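Local structure of ferrous iron uptake transporter protein B (Streptococcus thermophilus, 3TAH) at residues Glu187-Ser192 against Leu216-Phe221; Glu179-Gln184 against Glu227-Ile232; Val71-Leu76 against Ser210-Glu215. The protein probably drives GTP-dependent ferrous iron uptake across the membrane, and this chain comprises its cytosolic G-protein domain and the helical domain attached to it. The protein carries 1 engineered substitution. All blocks are in the same frame, centred on the assembly; numbering follows the deposited sequence. Where two conformers were deposited one is given.

Contact 1. Residues Glu187-Ser192 against Leu216-Phe221; sequences EVLGNS and LDLSQF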
loop_
_atom_site.group_PDB
_atom_site.type_symbol
_atom_site.label_atom_id
_atom_site.label_comp_id
_atom_site.label_asym_id
_atom_site.label_seq_id
_atom_site.Cartn_x
_atom_site.Cartn_y
_atom_site.Cartn_z
ATOM N N GLU A 187 0.474 1.722 -22.172
ATOM C CA GLU A 187 0.741 2.267 -23.518
ATOM C C GLU A 187 -0.266 3.357 -23.867
ATOM O O GLU A 187 0.118 4.414 -24.349
ATOM C CB GLU A 187 0.650 1.193 -24.612
ATOM C CG GLU A 187 1.698 0.102 -24.568
ATOM C CD GLU A 187 1.283 -1.172 -25.335
ATOM O OE1 GLU A 187 0.389 -1.117 -26.218
ATOM O OE2 GLU A 187 1.855 -2.248 -25.053
ATOM N N VAL A 188 -1.547 3.104 -23.613
ATOM C CA VAL A 188 -2.585 4.080 -23.891
ATOM C C VAL A 188 -2.421 5.345 -23.032
ATOM O O VAL A 188 -2.658 6.455 -23.506
ATOM C CB VAL A 188 -3.990 3.508 -23.670
ATOM N N LEU A 189 -2.014 5.165 -21.777
ATOM C CA LEU A 189 -1.814 6.292 -20.862
ATOM C C LEU A 189 -0.699 7.244 -21.289
ATOM O O LEU A 189 -0.820 8.465 -21.114
ATOM C CB LEU A 189 -1.543 5.786 -19.440
ATOM C CG LEU A 189 -2.809 5.405 -18.671
ATOM C CD1 LEU A 189 -2.435 4.629 -17.420
ATOM C CD2 LEU A 189 -3.615 6.644 -18.297
ATOM N N GLY A 190 0.382 6.700 -21.851
ATOM C CA GLY A 190 1.524 7.539 -22.244
ATOM C C GLY A 190 2.017 8.318 -21.033
ATOM O O GLY A 190 2.255 7.716 -19.979
ATOM N N ASN A 191 2.145 9.643 -21.169
ATOM C CA ASN A 191 2.617 10.517 -20.083
ATOM C C ASN A 191 1.492 11.235 -19.323
ATOM O O ASN A 191 1.729 12.256 -18.671
ATOM C CB ASN A 191 3.650 11.528 -20.608
ATOM C CG ASN A 191 3.048 12.594 -21.514
ATOM O OD1 ASN A 191 1.876 12.531 -21.898
ATOM N ND2 ASN A 191 3.871 13.583 -21.879
ATOM N N SER A 192 0.274 10.694 -19.408
ATOM C CA SER A 192 -0.889 11.269 -18.730
ATOM C C SER A 192 -0.815 11.158 -17.223
ATOM O O SER A 192 -1.491 11.906 -16.520
ATOM C CB SER A 192 -2.190 10.613 -19.212
ATOM O OG SER A 192 -2.467 11.013 -20.538
ATOM N N LEU A 216 -8.696 11.971 -14.235
ATOM C CA LEU A 216 -7.758 11.950 -15.358
ATOM C C LEU A 216 -8.341 12.617 -16.598
ATOM O O LEU A 216 -9.507 12.423 -16.926
ATOM C CB LEU A 216 -7.356 10.515 -15.712
ATOM C CG LEU A 216 -6.171 9.888 -14.979
ATOM C CD1 LEU A 216 -6.440 9.798 -13.502
ATOM C CD2 LEU A 216 -5.864 8.509 -15.539
ATOM N N ASP A 217 -7.515 13.399 -17.283
ATOM C CA ASP A 217 -7.921 14.084 -18.503
ATOM C C ASP A 217 -7.489 13.167 -19.627
ATOM O O ASP A 217 -6.389 13.330 -20.180
ATOM C CB ASP A 217 -7.236 15.450 -18.595
ATOM C CG ASP A 217 -7.541 16.185 -19.899
ATOM O OD1 ASP A 217 -8.687 16.135 -20.378
ATOM O OD2 ASP A 217 -6.619 16.828 -20.436
ATOM N N LEU A 218 -8.346 12.194 -19.936
ATOM C CA LEU A 218 -8.097 11.231 -21.016
ATOM C C LEU A 218 -8.845 11.619 -22.277
ATOM O O LEU A 218 -10.004 12.028 -22.220
ATOM C CB LEU A 218 -8.508 9.802 -20.629
ATOM C CG LEU A 218 -7.779 9.221 -19.412
ATOM C CD1 LEU A 218 -8.240 7.786 -19.120
ATOM C CD2 LEU A 218 -6.255 9.294 -19.574
ATOM N N SER A 219 -8.172 11.470 -23.411
ATOM C CA SER A 219 -8.795 11.723 -24.704
ATOM C C SER A 219 -9.841 10.660 -24.998
ATOM O O SER A 219 -9.847 9.565 -24.387
ATOM C CB SER A 219 -7.749 11.723 -25.815
ATOM O OG SER A 219 -7.256 10.411 -26.052
ATOM N N GLN A 220 -10.721 10.976 -25.945
ATOM C CA GLN A 220 -11.704 10.007 -26.417
ATOM C C GLN A 220 -10.980 8.756 -26.914
ATOM O O GLN A 220 -11.417 7.646 -26.636
ATOM C CB GLN A 220 -12.585 10.591 -27.535
ATOM C CG GLN A 220 -13.560 9.573 -28.131
ATOM C CD GLN A 220 -14.489 10.153 -29.175
ATOM O OE1 GLN A 220 -14.341 11.298 -29.598
ATOM N NE2 GLN A 220 -15.452 9.357 -29.598
ATOM N N PHE A 221 -9.880 8.925 -27.644
ATOM C CA PHE A 221 -9.163 7.761 -28.175
ATOM C C PHE A 221 -8.595 6.893 -27.035
ATOM O O PHE A 221 -8.693 5.668 -27.071
ATOM C CB PHE A 221 -8.073 8.178 -29.173
ATOM C CG PHE A 221 -7.242 7.021 -29.649
ATOM C CD1 PHE A 221 -7.842 5.989 -30.360
ATOM C CD2 PHE A 221 -5.886 6.953 -29.370
ATOM C CE1 PHE A 221 -7.106 4.899 -30.794
ATOM C CE2 PHE A 221 -5.134 5.866 -29.805
ATOM C CZ PHE A 221 -5.761 4.837 -30.524
HETATM O O HOH W 1 -3.010 13.719 -20.248
#
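Leu189 sets its CD2 methyl against the CD2 methyls of Leu216 and Leu218 in the facing loop, the three making a triangle. The site lies in the FeoB cytosolic helical domain, a helical bundle. Here the end of helix 176-189 meets the loop that leads into helix 220-237. Leu189 CD2 is 4.0 Å from Leu218 CD2. It lies at the same distance, 4.0 Å, from Leu216 CD2, although Leu216 has two deposited conformers and this approach belongs to one of them. The side chains of Leu189 and Leu216 cross at about a right angle and touch through one methyl each. Leu218 has CG beside its backbone N and anti to the carbonyl carbon (chi1 -60°). With chi2 near 180°, CD1 continues the chain, and CD2, the side branch, faces Leu189. Leu205 of helix 198-206 touches all three leucines and completes the apolar cluster.

The chain turns sharply after helix 176-189. Leu189 to Ser192 form a type II' beta turn with Gly190 at positive phi, and Ser192 N bonds to Leu189 O at 3.0 Å. This turn brings the Ser192 side chain to the edge of the cluster, where OG is 4.3 Å from Leu218 CD2. Gln222 NE2 is hydrogen-bonded to Ser192 OG and also to Val188 O, tying the helix end to helix 220-237. Ser219 sits at the N-cap of that helix, and its backbone N bonds to Gln222 OE1. A water lies 2.8 Å from Ser192 OG and makes a weak bond to Asp217 O at 3.4 Å.

Contact 2. Residues Glu179-Gln184 against Glu227-Ile232; sequences EAAISQ and EDIIRI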
loop_
_atom_site.group_PDB
_atom_site.type_symbol
_atom_site.label_atom_id
_atom_site.label_comp_id
_atom_site.label_asym_id
_atom_site.label_seq_id
_atom_site.Cartn_x
_atom_site.Cartn_y
_atom_site.Cartn_z
ATOM N N GLU A 179 -1.470 -8.926 -16.724
ATOM C CA GLU A 179 -0.270 -8.139 -17.074
ATOM C C GLU A 179 -0.324 -7.585 -18.502
ATOM O O GLU A 179 0.092 -6.447 -18.736
ATOM C CB GLU A 179 1.011 -8.944 -16.847
ATOM C CG GLU A 179 1.291 -9.268 -15.371
ATOM C CD GLU A 179 1.492 -8.039 -14.525
ATOM O OE1 GLU A 179 1.980 -7.012 -15.050
ATOM O OE2 GLU A 179 1.153 -8.081 -13.322
ATOM N N ALA A 180 -0.866 -8.366 -19.440
ATOM C CA ALA A 180 -1.064 -7.906 -20.817
ATOM C C ALA A 180 -2.001 -6.697 -20.845
ATOM O O ALA A 180 -1.717 -5.692 -21.514
ATOM C CB ALA A 180 -1.627 -9.053 -21.704
ATOM N N ALA A 181 -3.102 -6.786 -20.102
ATOM C CA ALA A 181 -4.043 -5.669 -19.995
ATOM C C ALA A 181 -3.403 -4.423 -19.373
ATOM O O ALA A 181 -3.593 -3.312 -19.856
ATOM C CB ALA A 181 -5.284 -6.082 -19.182
ATOM N N ILE A 182 -2.660 -4.607 -18.285
ATOM C CA ILE A 182 -1.988 -3.482 -17.616
ATOM C C ILE A 182 -0.967 -2.812 -18.564
ATOM O O ILE A 182 -0.925 -1.571 -18.674
ATOM C CB ILE A 182 -1.312 -3.932 -16.316
ATOM C CG1 ILE A 182 -2.368 -4.383 -15.294
ATOM C CG2 ILE A 182 -0.424 -2.808 -15.733
ATOM C CD1 ILE A 182 -1.764 -5.160 -14.133
ATOM N N SER A 183 -0.151 -3.630 -19.225
ATOM C CA SER A 183 0.806 -3.134 -20.226
ATOM C C SER A 183 0.165 -2.289 -21.333
ATOM O O SER A 183 0.710 -1.257 -21.715
ATOM C CB SER A 183 1.580 -4.292 -20.861
ATOM O OG SER A 183 2.569 -4.754 -19.963
ATOM N N GLN A 184 -0.968 -2.744 -21.860
ATOM C CA GLN A 184 -1.686 -2.010 -22.925
ATOM C C GLN A 184 -2.329 -0.726 -22.407
ATOM O O GLN A 184 -2.346 0.289 -23.111
ATOM C CB GLN A 184 -2.685 -2.922 -23.629
ATOM C CG GLN A 184 -1.951 -3.967 -24.456
ATOM C CD GLN A 184 -2.845 -5.088 -24.912
ATOM O OE1 GLN A 184 -4.019 -4.882 -25.141
ATOM N NE2 GLN A 184 -2.280 -6.280 -25.054
ATOM N N GLU A 227 -11.382 0.917 -22.922
ATOM C CA GLU A 227 -12.624 0.141 -22.994
ATOM C C GLU A 227 -12.414 -1.202 -23.694
ATOM O O GLU A 227 -12.865 -2.240 -23.205
ATOM C CB GLU A 227 -13.712 0.901 -23.745
ATOM C CG GLU A 227 -14.867 0.005 -24.199
ATOM C CD GLU A 227 -15.713 -0.501 -23.041
ATOM O OE1 GLU A 227 -15.602 0.076 -21.942
ATOM O OE2 GLU A 227 -16.491 -1.468 -23.220
ATOM N N ASP A 228 -11.724 -1.168 -24.832
ATOM C CA ASP A 228 -11.433 -2.387 -25.606
ATOM C C ASP A 228 -10.616 -3.404 -24.786
ATOM O O ASP A 228 -10.943 -4.589 -24.752
ATOM C CB ASP A 228 -10.635 -2.040 -26.867
ATOM C CG ASP A 228 -11.477 -1.456 -28.003
ATOM O OD1 ASP A 228 -12.727 -1.472 -27.948
ATOM O OD2 ASP A 228 -10.856 -0.985 -28.988
ATOM N N ILE A 229 -9.563 -2.932 -24.127
ATOM C CA ILE A 229 -8.683 -3.800 -23.302
ATOM C C ILE A 229 -9.481 -4.522 -22.197
ATOM O O ILE A 229 -9.315 -5.730 -21.963
ATOM C CB ILE A 229 -7.534 -2.986 -22.679
ATOM C CG1 ILE A 229 -6.570 -2.502 -23.773
ATOM C CG2 ILE A 229 -6.759 -3.814 -21.628
ATOM C CD1 ILE A 229 -5.746 -1.293 -23.379
ATOM N N ILE A 230 -10.340 -3.767 -21.525
ATOM C CA ILE A 230 -11.201 -4.313 -20.459
ATOM C C ILE A 230 -12.161 -5.362 -21.001
ATOM O O ILE A 230 -12.326 -6.436 -20.395
ATOM C CB ILE A 230 -11.984 -3.200 -19.717
ATOM C CG1 ILE A 230 -11.019 -2.272 -18.967
ATOM C CG2 ILE A 230 -12.988 -3.793 -18.716
ATOM C CD1 ILE A 230 -11.699 -1.003 -18.441
ATOM N N ARG A 231 -12.776 -5.068 -22.146
ATOM C CA ARG A 231 -13.782 -5.959 -22.707
ATOM C C ARG A 231 -13.178 -7.317 -23.029
ATOM O O ARG A 231 -13.695 -8.344 -22.569
ATOM C CB ARG A 231 -14.442 -5.356 -23.953
ATOM C CG ARG A 231 -15.616 -6.175 -24.507
ATOM C CD ARG A 231 -16.164 -5.607 -25.818
ATOM N NE ARG A 231 -15.152 -5.570 -26.883
ATOM C CZ ARG A 231 -14.523 -4.483 -27.340
ATOM N NH1 ARG A 231 -14.766 -3.262 -26.854
ATOM N NH2 ARG A 231 -13.628 -4.617 -28.312
ATOM N N ILE A 232 -12.083 -7.321 -23.785
ATOM C CA ILE A 232 -11.470 -8.577 -24.216
ATOM C C ILE A 232 -10.899 -9.327 -23.012
ATOM O O ILE A 232 -10.970 -10.555 -22.966
ATOM C CB ILE A 232 -10.405 -8.393 -25.371
ATOM C CG1 ILE A 232 -9.890 -9.749 -25.877
ATOM C CG2 ILE A 232 -9.239 -7.453 -24.957
ATOM C CD1 ILE A 232 -10.996 -10.706 -26.417
#
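Ile229 reaches across to the facing helix and overlaps Ala181 and Gln184 with different branches. Its CG2 methyl meets the CB of Ala181 at 3.6 Å. The same methyl is 3.7 Å from Ala181 O. The other branch serves Gln184: Ile229 CD1 is 3.5 Å from Gln184 CB and rests against the backbone carbonyl carbon there. The split follows from the first torsion of Ile229 (chi1 -68°), which places CG1 beside the backbone N and CG2 beside the carbonyl carbon. Gln184, extended beyond CG, passes slantwise over the CG1 branch. Its amide oxygen OE1 is 3.7 Å from Ile229 CG1, so the polar end runs over an apolar flank on the solvent-exposed side.

This is helix-to-helix packing inside the FeoB cytosolic helical domain, between helix 176-189 and helix 220-237. The two segments run roughly antiparallel but inclined to each other. The small Ala181 is consistent with the close approach: its CA is 6.0 Å from the CA of Ile229. Phe206 of helix 198-206 touches both Ala181 and Ile230, so a third helix closes the core beside the pair.

On the exposed side of helix 220-237, Arg231 grips Asp228 one turn earlier. Both terminal nitrogens go to one oxygen. Arg231 NH1 forms a salt bridge with Asp228 OD1 at 2.9 Å, with an N-H...O angle of 156°. Arg231 NH2 makes a longer bond to Asp228 OD1, 3.3 Å, from above the carboxylate plane. The oxygen lies at the edge of the guanidinium, in its plane.

Contact 3. Residues Val71-Leu76 against Ser210-Glu215; sequences VARDYL and SLVEAE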
loop_
_atom_site.group_PDB
_atom_site.type_symbol
_atom_site.label_atom_id
_atom_site.label_comp_id
_atom_site.label_asym_id
_atom_site.label_seq_id
_atom_site.Cartn_x
_atom_site.Cartn_y
_atom_site.Cartn_z
ATOM N N VAL A 71 -8.764 9.905 1.468
ATOM C CA VAL A 71 -7.679 10.659 2.096
ATOM C C VAL A 71 -6.350 9.917 1.939
ATOM O O VAL A 71 -5.348 10.522 1.549
ATOM C CB VAL A 71 -7.991 10.987 3.585
ATOM C CG1 VAL A 71 -6.713 11.202 4.435
ATOM C CG2 VAL A 71 -8.911 12.212 3.629
ATOM N N ALA A 72 -6.351 8.619 2.214
ATOM C CA ALA A 72 -5.112 7.833 2.127
ATOM C C ALA A 72 -4.577 7.840 0.695
ATOM O O ALA A 72 -3.397 8.119 0.455
ATOM C CB ALA A 72 -5.327 6.417 2.621
ATOM N N ARG A 73 -5.449 7.546 -0.265
ATOM C CA ARG A 73 -5.048 7.519 -1.669
ATOM C C ARG A 73 -4.472 8.850 -2.156
ATOM O O ARG A 73 -3.370 8.876 -2.719
ATOM C CB ARG A 73 -6.231 7.130 -2.555
ATOM C CG ARG A 73 -5.857 6.957 -4.002
ATOM C CD ARG A 73 -7.049 7.013 -4.908
ATOM N NE ARG A 73 -7.943 5.872 -4.750
ATOM C CZ ARG A 73 -8.859 5.494 -5.640
ATOM N NH1 ARG A 73 -9.020 6.166 -6.782
ATOM N NH2 ARG A 73 -9.623 4.438 -5.389
ATOM N N ASP A 74 -5.218 9.940 -1.956
ATOM C CA ASP A 74 -4.791 11.265 -2.421
ATOM C C ASP A 74 -3.435 11.635 -1.833
ATOM O O ASP A 74 -2.560 12.142 -2.533
ATOM C CB ASP A 74 -5.810 12.358 -2.073
ATOM C CG ASP A 74 -7.127 12.202 -2.823
ATOM O OD1 ASP A 74 -7.183 11.440 -3.819
ATOM O OD2 ASP A 74 -8.125 12.825 -2.419
ATOM N N TYR A 75 -3.258 11.372 -0.548
ATOM C CA TYR A 75 -1.991 11.664 0.084
ATOM C C TYR A 75 -0.862 10.847 -0.537
ATOM O O TYR A 75 0.184 11.394 -0.902
ATOM C CB TYR A 75 -2.049 11.397 1.576
ATOM C CG TYR A 75 -0.706 11.614 2.194
ATOM C CD1 TYR A 75 -0.232 12.904 2.423
ATOM C CD2 TYR A 75 0.109 10.538 2.532
ATOM C CE1 TYR A 75 1.021 13.113 2.985
ATOM C CE2 TYR A 75 1.344 10.737 3.089
ATOM C CZ TYR A 75 1.798 12.021 3.316
ATOM O OH TYR A 75 3.040 12.206 3.875
ATOM N N LEU A 76 -1.064 9.540 -0.667
ATOM C CA LEU A 76 -0.007 8.688 -1.235
ATOM C C LEU A 76 0.320 8.983 -2.703
ATOM O O LEU A 76 1.476 8.864 -3.100
ATOM C CB LEU A 76 -0.337 7.204 -1.039
ATOM C CG LEU A 76 -0.365 6.774 0.431
ATOM C CD1 LEU A 76 -0.840 5.338 0.530
ATOM C CD2 LEU A 76 1.034 6.952 1.105
ATOM N N SER A 210 -14.087 4.868 -10.279
ATOM C CA SER A 210 -14.798 6.091 -10.644
ATOM C C SER A 210 -14.025 7.372 -10.309
ATOM O O SER A 210 -14.173 8.360 -11.008
ATOM C CB SER A 210 -16.198 6.091 -10.010
ATOM O OG SER A 210 -16.105 5.943 -8.617
ATOM N N LEU A 211 -13.201 7.355 -9.262
ATOM C CA LEU A 211 -12.388 8.527 -8.901
ATOM C C LEU A 211 -11.283 8.814 -9.909
ATOM O O LEU A 211 -11.080 9.961 -10.303
ATOM C CB LEU A 211 -11.769 8.373 -7.510
ATOM C CG LEU A 211 -12.664 8.524 -6.284
ATOM C CD1 LEU A 211 -11.896 8.088 -5.040
ATOM C CD2 LEU A 211 -13.151 9.963 -6.157
ATOM N N VAL A 212 -10.563 7.770 -10.320
ATOM C CA VAL A 212 -9.495 7.925 -11.314
ATOM C C VAL A 212 -10.104 8.355 -12.644
ATOM O O VAL A 212 -9.570 9.251 -13.310
ATOM C CB VAL A 212 -8.620 6.658 -11.435
ATOM C CG1 VAL A 212 -7.757 6.688 -12.687
ATOM C CG2 VAL A 212 -7.742 6.492 -10.173
ATOM N N GLU A 213 -11.233 7.754 -13.020
ATOM C CA GLU A 213 -11.888 8.108 -14.296
ATOM C C GLU A 213 -12.327 9.571 -14.342
ATOM O O GLU A 213 -12.185 10.242 -15.362
ATOM C CB GLU A 213 -13.095 7.210 -14.541
ATOM C CG GLU A 213 -12.693 5.794 -14.860
ATOM C CD GLU A 213 -13.840 4.832 -14.927
ATOM O OE1 GLU A 213 -14.953 5.159 -14.474
ATOM O OE2 GLU A 213 -13.632 3.716 -15.432
ATOM N N ALA A 214 -12.861 10.053 -13.229
ATOM C CA ALA A 214 -13.276 11.449 -13.120
ATOM C C ALA A 214 -12.088 12.409 -13.071
ATOM O O ALA A 214 -12.197 13.518 -13.563
ATOM C CB ALA A 214 -14.162 11.629 -11.890
ATOM N N GLU A 215 -10.957 12.010 -12.489
ATOM C CA GLU A 215 -9.846 12.938 -12.298
ATOM C C GLU A 215 -8.886 13.056 -13.485
ATOM O O GLU A 215 -8.324 14.123 -13.691
ATOM C CB GLU A 215 -9.029 12.601 -11.029
ATOM C CG GLU A 215 -7.928 11.583 -11.226
ATOM C CD GLU A 215 -7.166 11.225 -9.949
ATOM O OE1 GLU A 215 -7.004 10.031 -9.674
ATOM O OE2 GLU A 215 -6.736 12.133 -9.225
HETATM O O HOH W 2 -8.011 8.938 -7.320
#
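Arg73 NH1 is gripped by a carboxylate and a water at the edge of helix 210-215. Asp209 OD2, just before that helix, forms the salt bridge and also accepts a hydrogen bond from Val212 N. One oxygen therefore holds both the arginine and the first turn of the helix. The water accepts from Arg73 NH1 at 3.0 Å and donates to Glu215 OE1 at 2.8 Å. It links two opposite charges whose atoms, Arg73 NH1 and Glu215 OE1, are 5.2 Å apart. The other terminal nitrogen, NH2, bonds to Met62 O, which helps fix the rotation of the guanidinium.

Apolar groups pack against the same head. Leu211 CD1 lies over one guanidinium face, 3.8 Å above the plane and offset toward the rim. Leu211 CB is 3.6 Å from Arg73 NH1. Val212 CG2 comes obliquely to Arg73 NH1, also at 3.6 Å. Arg73 leaves its helix with CG anti to the backbone N (chi1 -175°) and bends at chi3 (-68°) to reach this place. Phe200 and Lys204 of helix 198-206 also touch it.

Pro64 touches Leu211 from the loop between Leu56, a predicted GTP-binding residue, and helix 67-77. The contact is thus a domain junction: an arginine from the helix following the Asp55-Gly58 stretch, predicted to bind GTP and matching the G3 motif (DxxG) of P-loop GTPases, probably the switch II region, docks on the FeoB helical domain.

Contacts 1 and 2 join the same two helices, 176-189 and 220-237, with centres 14 Å apart. Contact 2 lies further from the connecting loops, and contact 1 is nested along the chain inside the loop it closes. Both stay within the helical domain. Contact 3 is different: it reaches from helix 67-77 of the G domain to helix 210-215 of the helical domain. Its centre is 16 Å from contact 1 and 21 Å from contact 2. Helix 210-215 runs straight on into the loop of contact 1 and then into helix 220-237. The part that meets the nucleotide-binding domain is therefore continuous in the chain with the helical bundle.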